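Local coordinates for putative hemoglobin-like oxygen-binding protein (Pseudoalteromonas haloplanktis, PDB 4UUR) that binds heme and, as a group II truncated hemoglobin, probably binds or carries oxygen, at residues N39-I44 and Y111-T116; L35-R40 and D118-N123; K94-F99 and S139-Q144. One frame throughout, in Å; residues are numbered along the deposited sequence.

Contact 1: N39-I44 and Y111-T116; sequences NRFYDI and YCMNKT
Phe41 lays one face of its ring under the methyl of Met113, whose CE stands 4.2 Å from the ring centroid in a CH-pi contact. The phenyl group reaches across because its CG lies anti to the backbone N (chi1 179°), which sends CE1 to within 3.4 Å of Cys112 CB. Met113 bends at chi2 and chi3, bringing the methyl CE over the ring while SD stays oblique to it in a Met-aromatic contact; the side chain of Met113 is about 6 Å from the heme. Cys112 SG also lies obliquely to the same ring. A flat, apolar phenylalanine suits this buried place, where Phe69 and Trp109 meet its ring as well.

Thr116 allows the backbones to come close: its CA is 5.6 Å from that of Phe41, and its OG1 packs 3.3 Å from Phe41 CA. That hydroxyl is satisfied within its own helix by Cys112 O, at 2.9 Å from OG1, a carbonyl that also accepts from Thr116 N on the opposite face of its plane. Toward the outside, Ile44 spreads its two branches, CG2 to Cys112 SG at 4.1 Å and CD1 to Lys115 CB and Thr116 OG1. The methylenes of Arg40 slide past Thr116, while its charged end goes to Glu120.

The axes of 39-44 and 111-116 approach to 8.8 Å and cross steeply, at 128° between their N-to-C directions. Helix 31-45 crossing helix 103-120 in this way is consistent with the B/G helix crossing of the 2-on-2 globin fold of truncated hemoglobins.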
loop_
_atom_site.group_PDB
_atom_site.type_symbol
_atom_site.label_atom_id
_atom_site.label_comp_id
_atom_site.label_asym_id
_atom_site.label_seq_id
_atom_site.Cartn_x
_atom_site.Cartn_y
_atom_site.Cartn_z
ATOM N N ASN A 39 2.815 -7.766 2.435
ATOM C CA ASN A 39 2.916 -8.396 3.704
ATOM C C ASN A 39 3.766 -7.674 4.684
ATOM O O ASN A 39 3.408 -7.644 5.830
ATOM C CB ASN A 39 3.326 -9.862 3.597
ATOM C CG ASN A 39 2.157 -10.733 3.204
ATOM O OD1 ASN A 39 1.111 -10.731 3.839
ATOM N ND2 ASN A 39 2.293 -11.399 2.113
ATOM N N ARG A 40 4.892 -7.146 4.254
ATOM C CA ARG A 40 5.781 -6.353 5.110
ATOM C C ARG A 40 5.063 -5.095 5.618
ATOM O O ARG A 40 5.203 -4.722 6.782
ATOM C CB ARG A 40 6.973 -5.906 4.301
ATOM C CG ARG A 40 7.930 -4.932 5.008
ATOM C CD ARG A 40 8.871 -5.628 5.952
ATOM N NE ARG A 40 9.876 -6.347 5.187
ATOM C CZ ARG A 40 10.855 -7.074 5.713
ATOM N NH1 ARG A 40 11.000 -7.238 7.024
ATOM N NH2 ARG A 40 11.719 -7.631 4.913
ATOM N N PHE A 41 4.307 -4.449 4.733
ATOM C CA PHE A 41 3.518 -3.257 5.060
ATOM C C PHE A 41 2.613 -3.507 6.268
ATOM O O PHE A 41 2.655 -2.762 7.234
ATOM C CB PHE A 41 2.667 -2.830 3.834
ATOM C CG PHE A 41 1.798 -1.630 4.081
ATOM C CD1 PHE A 41 2.349 -0.385 4.331
ATOM C CD2 PHE A 41 0.439 -1.748 4.115
ATOM C CE1 PHE A 41 1.550 0.706 4.589
ATOM C CE2 PHE A 41 -0.363 -0.657 4.338
ATOM C CZ PHE A 41 0.192 0.575 4.556
ATOM N N TYR A 42 1.810 -4.566 6.208
ATOM C CA TYR A 42 0.881 -4.888 7.286
ATOM C C TYR A 42 1.620 -5.447 8.491
ATOM O O TYR A 42 1.206 -5.252 9.632
ATOM C CB TYR A 42 -0.183 -5.877 6.747
ATOM C CG TYR A 42 -1.169 -5.168 5.803
ATOM C CD1 TYR A 42 -1.981 -4.141 6.278
ATOM C CD2 TYR A 42 -1.244 -5.483 4.472
ATOM C CE1 TYR A 42 -2.831 -3.427 5.434
ATOM C CE2 TYR A 42 -2.124 -4.820 3.616
ATOM C CZ TYR A 42 -2.923 -3.774 4.104
ATOM O OH TYR A 42 -3.792 -3.068 3.285
ATOM N N ASP A 43 2.722 -6.140 8.254
ATOM C CA ASP A 43 3.504 -6.667 9.354
ATOM C C ASP A 43 3.997 -5.564 10.266
ATOM O O ASP A 43 3.957 -5.688 11.494
ATOM C CB ASP A 43 4.661 -7.466 8.795
ATOM C CG ASP A 43 4.262 -8.924 8.472
ATOM O OD1 ASP A 43 3.107 -9.330 8.765
ATOM O OD2 ASP A 43 5.127 -9.649 7.966
ATOM N N ILE A 44 4.416 -4.467 9.646
ATOM C CA ILE A 44 4.928 -3.303 10.340
ATOM C C ILE A 44 3.780 -2.502 10.943
ATOM O O ILE A 44 3.872 -2.063 12.102
ATOM C CB ILE A 44 5.729 -2.422 9.382
ATOM C CG1 ILE A 44 7.068 -3.101 9.073
ATOM C CG2 ILE A 44 5.909 -1.010 9.927
ATOM C CD1 ILE A 44 7.791 -2.499 7.897
ATOM N N TYR A 111 4.521 6.378 6.568
ATOM C CA TYR A 111 5.562 5.898 7.461
ATOM C C TYR A 111 5.745 4.382 7.335
ATOM O O TYR A 111 6.856 3.903 7.182
ATOM C CB TYR A 111 5.190 6.328 8.884
ATOM C CG TYR A 111 5.948 5.648 9.973
ATOM C CD1 TYR A 111 5.502 4.452 10.487
ATOM C CD2 TYR A 111 7.102 6.223 10.517
ATOM C CE1 TYR A 111 6.191 3.806 11.505
ATOM C CE2 TYR A 111 7.795 5.599 11.549
ATOM C CZ TYR A 111 7.327 4.404 12.041
ATOM O OH TYR A 111 7.994 3.756 13.034
ATOM N N CYS A 112 4.644 3.631 7.382
ATOM C CA CYS A 112 4.689 2.194 7.153
ATOM C C CYS A 112 5.202 1.861 5.760
ATOM O O CYS A 112 6.014 0.945 5.619
ATOM C CB CYS A 112 3.302 1.580 7.310
ATOM S SG CYS A 112 2.777 1.497 9.019
ATOM N N MET A 113 4.709 2.554 4.725
ATOM C CA MET A 113 5.117 2.181 3.340
ATOM C C MET A 113 6.586 2.615 2.996
ATOM O O MET A 113 7.325 1.892 2.295
ATOM C CB MET A 113 4.120 2.710 2.318
ATOM C CG MET A 113 4.477 2.391 0.887
ATOM S SD MET A 113 4.579 0.612 0.657
ATOM C CE MET A 113 2.809 0.203 0.599
ATOM N N ASN A 114 7.009 3.771 3.511
ATOM C CA ASN A 114 8.464 4.143 3.513
ATOM C C ASN A 114 9.371 3.063 4.122
ATOM O O ASN A 114 10.334 2.601 3.511
ATOM C CB ASN A 114 8.680 5.481 4.236
ATOM C CG ASN A 114 8.101 6.669 3.458
ATOM O OD1 ASN A 114 7.980 6.644 2.236
ATOM N ND2 ASN A 114 7.682 7.688 4.178
ATOM N N LYS A 115 9.064 2.658 5.332
ATOM C CA LYS A 115 9.827 1.592 5.964
ATOM C C LYS A 115 9.854 0.300 5.151
ATOM O O LYS A 115 10.903 -0.393 5.093
ATOM C CB LYS A 115 9.263 1.309 7.340
ATOM C CG LYS A 115 9.553 2.427 8.334
ATOM C CD LYS A 115 9.082 2.049 9.726
ATOM C CE LYS A 115 10.242 1.757 10.670
ATOM N NZ LYS A 115 10.748 3.060 11.207
ATOM N N THR A 116 8.704 -0.030 4.538
ATOM C CA THR A 116 8.573 -1.205 3.713
ATOM C C THR A 116 9.464 -1.105 2.463
ATOM O O THR A 116 10.156 -2.058 2.097
ATOM C CB THR A 116 7.089 -1.367 3.265
ATOM O OG1 THR A 116 6.286 -1.660 4.421
ATOM C CG2 THR A 116 6.906 -2.476 2.197
#

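Contact 2: L35-R40 and D118-N123; sequences LAIANR and DLEVDN
Arg40 and Glu120 form a salt bridge in which two nitrogens converge on a single carboxylate oxygen. NE of Arg40 donates to the anti lone pair of Glu120 OE2 at 2.9 Å, while Arg40 NH2 meets the same OE2 nearly end-on to its C-O bond, also at 2.9 Å. The grip is side-on, through NE and NH2, and uses one oxygen alone. That oxygen lies only 7° out of the guanidinium plane; the carboxylate plane is turned 39° from it. With an alanine here in place of Arg40, the Glu120 carboxylate is likely to lose its cationic mate and be freer to turn.

Apolar contacts flank the charges. Leu119 CD1 lies over one guanidinium face, 4.2 Å from Arg40 NH1. Ile37 supports the aliphatic base of Glu120, its CG1 reaching Glu120 CB at 3.8 Å, and the small Ala36 accommodates the other carboxylate oxygen, with CB 3.3 Å from Glu120 OE1. The bend of Glu120 at chi2 (-66°) turns the carboxylate aside, so that OE1 lies by Ala36 and OE2 meets Arg40.

At this partly exposed edge, a long arginine and glutamate can pair charges while their methylenes pack; the bridge thus ties helix 31-45 electrostatically to the last turn of helix 103-120.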
loop_
_atom_site.group_PDB
_atom_site.type_symbol
_atom_site.label_atom_id
_atom_site.label_comp_id
_atom_site.label_asym_id
_atom_site.label_seq_id
_atom_site.Cartn_x
_atom_site.Cartn_y
_atom_site.Cartn_z
ATOM N N LEU A 35 3.882 -9.500 -3.318
ATOM C CA LEU A 35 3.505 -10.181 -2.073
ATOM C C LEU A 35 4.329 -9.713 -0.884
ATOM O O LEU A 35 3.755 -9.392 0.138
ATOM C CB LEU A 35 3.659 -11.686 -2.134
ATOM C CG LEU A 35 2.416 -12.580 -2.159
ATOM C CD1 LEU A 35 2.802 -13.972 -1.624
ATOM C CD2 LEU A 35 1.219 -12.013 -1.396
ATOM N N ALA A 36 5.653 -9.683 -1.026
ATOM C CA ALA A 36 6.530 -9.274 0.077
ATOM C C ALA A 36 6.299 -7.853 0.525
ATOM O O ALA A 36 6.399 -7.585 1.692
ATOM C CB ALA A 36 8.007 -9.469 -0.269
ATOM N N ILE A 37 6.015 -6.937 -0.389
ATOM C CA ILE A 37 5.680 -5.556 -0.017
ATOM C C ILE A 37 4.348 -5.434 0.775
ATOM O O ILE A 37 4.240 -4.716 1.807
ATOM C CB ILE A 37 5.656 -4.656 -1.261
ATOM C CG1 ILE A 37 7.090 -4.501 -1.765
ATOM C CG2 ILE A 37 5.015 -3.286 -0.977
ATOM C CD1 ILE A 37 7.228 -3.700 -3.043
ATOM N N ALA A 38 3.340 -6.124 0.278
ATOM C CA ALA A 38 2.029 -6.093 0.875
ATOM C C ALA A 38 2.116 -6.645 2.293
ATOM O O ALA A 38 1.577 -6.072 3.249
ATOM C CB ALA A 38 1.070 -6.930 0.026
ATOM N N ASN A 39 2.815 -7.766 2.435
ATOM C CA ASN A 39 2.916 -8.396 3.704
ATOM C C ASN A 39 3.766 -7.674 4.684
ATOM O O ASN A 39 3.408 -7.644 5.830
ATOM C CB ASN A 39 3.326 -9.862 3.597
ATOM C CG ASN A 39 2.157 -10.733 3.204
ATOM O OD1 ASN A 39 1.111 -10.731 3.839
ATOM N ND2 ASN A 39 2.293 -11.399 2.113
ATOM N N ARG A 40 4.892 -7.146 4.254
ATOM C CA ARG A 40 5.781 -6.353 5.110
ATOM C C ARG A 40 5.063 -5.095 5.618
ATOM O O ARG A 40 5.203 -4.722 6.782
ATOM C CB ARG A 40 6.973 -5.906 4.301
ATOM C CG ARG A 40 7.930 -4.932 5.008
ATOM C CD ARG A 40 8.871 -5.628 5.952
ATOM N NE ARG A 40 9.876 -6.347 5.187
ATOM C CZ ARG A 40 10.855 -7.074 5.713
ATOM N NH1 ARG A 40 11.000 -7.238 7.024
ATOM N NH2 ARG A 40 11.719 -7.631 4.913
ATOM N N ASP A 118 12.073 0.911 1.818
ATOM C CA ASP A 118 13.484 0.793 2.215
ATOM C C ASP A 118 13.936 -0.668 2.330
ATOM O O ASP A 118 15.034 -1.028 1.888
ATOM C CB ASP A 118 13.780 1.520 3.557
ATOM C CG ASP A 118 13.806 3.021 3.402
ATOM O OD1 ASP A 118 13.695 3.481 2.250
ATOM O OD2 ASP A 118 13.870 3.753 4.419
ATOM N N LEU A 119 13.124 -1.516 2.938
ATOM C CA LEU A 119 13.595 -2.887 3.092
ATOM C C LEU A 119 13.399 -3.731 1.826
ATOM O O LEU A 119 14.105 -4.698 1.631
ATOM C CB LEU A 119 12.936 -3.555 4.289
ATOM C CG LEU A 119 13.460 -3.131 5.651
ATOM C CD1 LEU A 119 12.399 -3.303 6.702
ATOM C CD2 LEU A 119 14.693 -3.891 6.022
ATOM N N GLU A 120 12.472 -3.380 0.952
ATOM C CA GLU A 120 12.074 -4.345 -0.127
ATOM C C GLU A 120 12.629 -3.973 -1.464
ATOM O O GLU A 120 12.704 -4.805 -2.350
ATOM C CB GLU A 120 10.531 -4.505 -0.245
ATOM C CG GLU A 120 9.872 -5.134 0.982
ATOM C CD GLU A 120 10.294 -6.600 1.217
ATOM O OE1 GLU A 120 10.501 -7.347 0.225
ATOM O OE2 GLU A 120 10.407 -7.034 2.390
ATOM N N VAL A 121 12.974 -2.706 -1.641
ATOM C CA VAL A 121 13.384 -2.226 -2.948
ATOM C C VAL A 121 14.863 -1.846 -2.906
ATOM O O VAL A 121 15.251 -0.825 -2.304
ATOM C CB VAL A 121 12.542 -1.039 -3.407
ATOM C CG1 VAL A 121 12.792 -0.745 -4.901
ATOM C CG2 VAL A 121 11.061 -1.289 -3.161
ATOM N N ASP A 122 15.678 -2.665 -3.546
ATOM C CA ASP A 122 17.117 -2.454 -3.517
ATOM C C ASP A 122 17.604 -1.425 -4.557
ATOM O O ASP A 122 18.571 -0.720 -4.270
ATOM C CB ASP A 122 17.904 -3.763 -3.545
ATOM C CG ASP A 122 17.664 -4.573 -4.783
ATOM O OD1 ASP A 122 17.516 -3.983 -5.869
ATOM O OD2 ASP A 122 17.648 -5.818 -4.659
ATOM N N ASN A 123 16.930 -1.304 -5.705
ATOM C CA ASN A 123 17.149 -0.189 -6.644
ATOM C C ASN A 123 16.820 1.174 -6.023
ATOM O O ASN A 123 15.654 1.432 -5.742
ATOM C CB ASN A 123 16.225 -0.388 -7.836
ATOM C CG ASN A 123 16.516 0.550 -8.976
ATOM O OD1 ASN A 123 16.778 1.715 -8.789
ATOM N ND2 ASN A 123 16.463 0.024 -10.172
#

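Contact 3: K94-F99 and S139-Q144; sequences KRHMPF and SHMINQ. With HEM (protoporphyrin IX containing Fe), chain C.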
loop_
_atom_site.group_PDB
_atom_site.type_symbol
_atom_site.label_atom_id
_atom_site.label_comp_id
_atom_site.label_asym_id
_atom_site.label_seq_id
_atom_site.Cartn_x
_atom_site.Cartn_y
_atom_site.Cartn_z
ATOM N N LYS A 94 -12.618 7.020 -3.644
ATOM C CA LYS A 94 -14.018 6.683 -3.429
ATOM C C LYS A 94 -14.132 5.492 -2.497
ATOM O O LYS A 94 -14.849 5.538 -1.501
ATOM C CB LYS A 94 -14.702 6.374 -4.792
ATOM C CG LYS A 94 -16.218 6.140 -4.744
ATOM C CD LYS A 94 -16.980 7.363 -4.204
ATOM C CE LYS A 94 -18.344 7.019 -3.582
ATOM N NZ LYS A 94 -18.785 8.022 -2.547
ATOM N N ARG A 95 -13.432 4.419 -2.847
ATOM C CA ARG A 95 -13.328 3.223 -2.001
ATOM C C ARG A 95 -12.940 3.482 -0.543
ATOM O O ARG A 95 -13.340 2.724 0.298
ATOM C CB ARG A 95 -12.326 2.263 -2.600
ATOM C CG ARG A 95 -12.966 1.229 -3.465
ATOM C CD ARG A 95 -11.967 0.141 -3.767
ATOM N NE ARG A 95 -12.575 -0.960 -4.508
ATOM C CZ ARG A 95 -12.848 -0.908 -5.801
ATOM N NH1 ARG A 95 -12.587 0.186 -6.495
ATOM N NH2 ARG A 95 -13.364 -1.951 -6.404
ATOM N N HIS A 96 -12.161 4.540 -0.268
ATOM C CA HIS A 96 -11.869 5.024 1.111
ATOM C C HIS A 96 -12.847 5.985 1.710
ATOM O O HIS A 96 -12.690 6.362 2.886
ATOM C CB HIS A 96 -10.482 5.679 1.171
ATOM C CG HIS A 96 -9.391 4.693 0.963
ATOM N ND1 HIS A 96 -9.150 4.110 -0.264
ATOM C CD2 HIS A 96 -8.549 4.108 1.839
ATOM C CE1 HIS A 96 -8.188 3.221 -0.135
ATOM N NE2 HIS A 96 -7.799 3.213 1.128
ATOM N N MET A 97 -13.867 6.395 0.948
ATOM C CA MET A 97 -14.845 7.386 1.454
ATOM C C MET A 97 -15.670 6.927 2.672
ATOM O O MET A 97 -16.157 7.788 3.421
ATOM C CB MET A 97 -15.821 7.845 0.322
ATOM C CG MET A 97 -15.342 9.054 -0.529
ATOM S SD MET A 97 -15.103 10.497 0.532
ATOM C CE MET A 97 -13.591 11.197 -0.100
ATOM N N PRO A 98 -15.883 5.593 2.851
ATOM C CA PRO A 98 -16.527 5.154 4.091
ATOM C C PRO A 98 -15.751 5.546 5.333
ATOM O O PRO A 98 -16.356 5.649 6.364
ATOM C CB PRO A 98 -16.544 3.631 3.977
ATOM C CG PRO A 98 -16.591 3.376 2.529
ATOM C CD PRO A 98 -15.783 4.486 1.890
ATOM N N PHE A 99 -14.429 5.762 5.232
ATOM C CA PHE A 99 -13.592 6.064 6.406
ATOM C C PHE A 99 -13.312 7.570 6.519
ATOM O O PHE A 99 -13.407 8.352 5.553
ATOM C CB PHE A 99 -12.266 5.267 6.368
ATOM C CG PHE A 99 -12.420 3.847 5.875
ATOM C CD1 PHE A 99 -13.001 2.870 6.681
ATOM C CD2 PHE A 99 -12.020 3.486 4.613
ATOM C CE1 PHE A 99 -13.144 1.558 6.241
ATOM C CE2 PHE A 99 -12.185 2.195 4.138
ATOM C CZ PHE A 99 -12.748 1.223 4.953
ATOM N N SER A 139 -2.010 11.069 -0.182
ATOM C CA SER A 139 -2.551 12.408 0.045
ATOM C C SER A 139 -3.928 12.565 -0.604
ATOM O O SER A 139 -4.779 13.182 -0.045
ATOM C CB SER A 139 -1.567 13.490 -0.416
ATOM O OG SER A 139 -0.685 13.785 0.663
ATOM N N HIS A 140 -4.118 11.935 -1.754
ATOM C CA HIS A 140 -5.359 11.932 -2.530
ATOM C C HIS A 140 -6.521 11.321 -1.742
ATOM O O HIS A 140 -7.647 11.689 -1.981
ATOM C CB HIS A 140 -5.112 11.124 -3.822
ATOM C CG HIS A 140 -6.250 11.103 -4.803
ATOM N ND1 HIS A 140 -7.111 12.165 -4.993
ATOM C CD2 HIS A 140 -6.613 10.162 -5.716
ATOM C CE1 HIS A 140 -7.982 11.861 -5.939
ATOM N NE2 HIS A 140 -7.701 10.652 -6.398
ATOM N N MET A 141 -6.244 10.377 -0.833
ATOM C CA MET A 141 -7.296 9.709 -0.047
ATOM C C MET A 141 -7.802 10.579 1.074
ATOM O O MET A 141 -8.859 10.308 1.632
ATOM C CB MET A 141 -6.784 8.436 0.628
ATOM C CG MET A 141 -6.171 7.391 -0.257
ATOM S SD MET A 141 -7.323 6.830 -1.486
ATOM C CE MET A 141 -6.759 7.729 -2.939
ATOM N N ILE A 142 -7.027 11.596 1.446
ATOM C CA ILE A 142 -7.338 12.407 2.619
ATOM C C ILE A 142 -8.717 12.960 2.339
ATOM O O ILE A 142 -8.955 13.437 1.238
ATOM C CB ILE A 142 -6.323 13.539 2.813
ATOM C CG1 ILE A 142 -4.974 12.949 3.253
ATOM C CG2 ILE A 142 -6.828 14.584 3.822
ATOM C CD1 ILE A 142 -4.062 13.885 4.038
ATOM N N ASN A 143 -9.625 12.829 3.306
ATOM C CA ASN A 143 -10.991 13.388 3.194
ATOM C C ASN A 143 -11.483 14.086 4.443
ATOM O O ASN A 143 -12.632 14.343 4.554
ATOM C CB ASN A 143 -12.002 12.328 2.711
ATOM C CG ASN A 143 -12.055 11.081 3.605
ATOM O OD1 ASN A 143 -12.066 11.198 4.826
ATOM N ND2 ASN A 143 -12.088 9.872 2.985
ATOM N N GLN A 144 -10.596 14.449 5.351
ATOM C CA GLN A 144 -10.942 15.237 6.523
ATOM C C GLN A 144 -9.814 16.233 6.843
ATOM O O GLN A 144 -8.645 15.841 7.048
ATOM C CB GLN A 144 -11.125 14.318 7.707
ATOM C CG GLN A 144 -11.576 14.983 8.978
ATOM C CD GLN A 144 -13.091 15.059 9.098
ATOM O OE1 GLN A 144 -13.800 14.045 9.056
ATOM N NE2 GLN A 144 -13.594 16.265 9.270
HETATM C CHA HEM C . -8.587 -0.558 1.979
HETATM C CHB HEM C . -7.081 2.802 5.165
HETATM C CHC HEM C . -4.320 4.694 1.645
HETATM C CHD HEM C . -5.124 0.816 -1.023
HETATM C C1A HEM C . -8.441 0.200 3.126
HETATM C C2A HEM C . -9.120 -0.027 4.324
HETATM C C3A HEM C . -8.676 0.901 5.218
HETATM C C4A HEM C . -7.728 1.735 4.581
HETATM C CMA HEM C . -9.130 1.047 6.665
HETATM C CAA HEM C . -10.161 -1.089 4.617
HETATM C CBA HEM C . -9.660 -2.507 4.352
HETATM C CGA HEM C . -10.247 -3.580 5.246
HETATM O O1A HEM C . -10.047 -3.682 6.474
HETATM O O2A HEM C . -10.935 -4.449 4.687
HETATM C C1B HEM C . -6.214 3.642 4.446
HETATM C C2B HEM C . -5.717 4.893 4.923
HETATM C C3B HEM C . -4.947 5.433 3.926
HETATM C C4B HEM C . -5.047 4.491 2.815
HETATM C CMB HEM C . -5.982 5.421 6.323
HETATM C CAB HEM C . -4.153 6.683 3.707
HETATM C CBB HEM C . -4.215 7.684 4.523
HETATM C C1C HEM C . -4.199 3.765 0.619
HETATM C C2C HEM C . -3.327 3.834 -0.479
HETATM C C3C HEM C . -3.591 2.725 -1.246
HETATM C C4C HEM C . -4.587 1.977 -0.575
HETATM C CMC HEM C . -2.349 4.971 -0.745
HETATM C CAC HEM C . -2.963 2.248 -2.498
HETATM C CBC HEM C . -1.865 2.802 -2.999
HETATM C C1D HEM C . -6.165 0.203 -0.399
HETATM C C2D HEM C . -6.834 -0.934 -1.025
HETATM C C3D HEM C . -7.783 -1.307 -0.194
HETATM C C4D HEM C . -7.708 -0.391 0.933
HETATM C CMD HEM C . -6.564 -1.588 -2.352
HETATM C CAD HEM C . -8.795 -2.417 -0.420
HETATM C CBD HEM C . -10.041 -1.715 -0.969
HETATM C CGD HEM C . -11.180 -2.661 -1.366
HETATM O O1D HEM C . -11.155 -3.874 -1.108
HETATM O O2D HEM C . -12.193 -2.250 -1.967
HETATM N NA HEM C . -7.554 1.265 3.318
HETATM N NB HEM C . -5.779 3.472 3.214
HETATM N NC HEM C . -4.912 2.633 0.551
HETATM N ND HEM C . -6.674 0.466 0.784
HETATM FE FE HEM C . -6.259 1.898 1.931
HETATM O O HOH W 1 -4.734 0.622 2.857
#
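His96 is covered on one face by the sulfur of Met141, SD standing 3.9 Å from the imidazole centroid in a sulfur-aromatic contact, and this is the close-packed half of the interface. NE2 of His96 binds the heme iron at 2.2 Å, and a water binds the iron on the side opposite His96. Its other nitrogen, ND1, is hydrogen-bonded to Leu92 O, a second-shell contact that fixes the ring's rotation and would probably make the imidazole a stronger electron donor to iron. Met141, flexible and polarisable, bends at chi2 and chi3 to lay sulfur on the imidazole while its CG touches the porphyrin at CHC, 3.8 Å away. Phe99, flat and apolar, lays a ring face over the pyrrole edge at heme C3A and its methyl CMA, and its CZ lies 3.5 Å from heme CAA, the first carbon of a propionate.

Toward the rim the fit is looser. Arg95 extends along the heme margin to a propionate, its NE giving a weak hydrogen bond to heme O2D at 2.9 Å, while NH1 is held by His89 O. Asn143 ND2 makes a weak hydrogen bond to Phe99 O, at 3.3 Å and 133°; its OD1 has a firmer partner in Ile101 N. The aliphatic base of Asn143 still packs, CB meeting Met97 CE at 3.4 Å.

The contact joins the end of helix 92-95, and the type I turn from His96 to Phe99, to the end of helix 124-141 and its C-terminal tail. Arg93 reaches the carbonyls of His140 and Ile142 across this junction, and Ile142 packs against helix 103-120.

In the fold
Contacts 1 and 2 are successive steps along one interface, pairing helix 31-45 with helix 103-120; they share Arg40, and their centres lie 8 Å apart. Contact 1 is the more buried, built from apolar and sulfur-bearing side chains, whereas contact 2, at the surface, relies on a charged pair. Ile37 joins them, its O packing against Thr116 CG2. Contact 3 is partly buried and differs in kind: it borders the heme, where one of its residues binds the iron, and its own cross-contact is a sulfur on an imidazole plus a weak amide hydrogen bond. It uses helices 92-95 and 124-141 and lies across the chain's centre from contact 2, about 24 Å between centres.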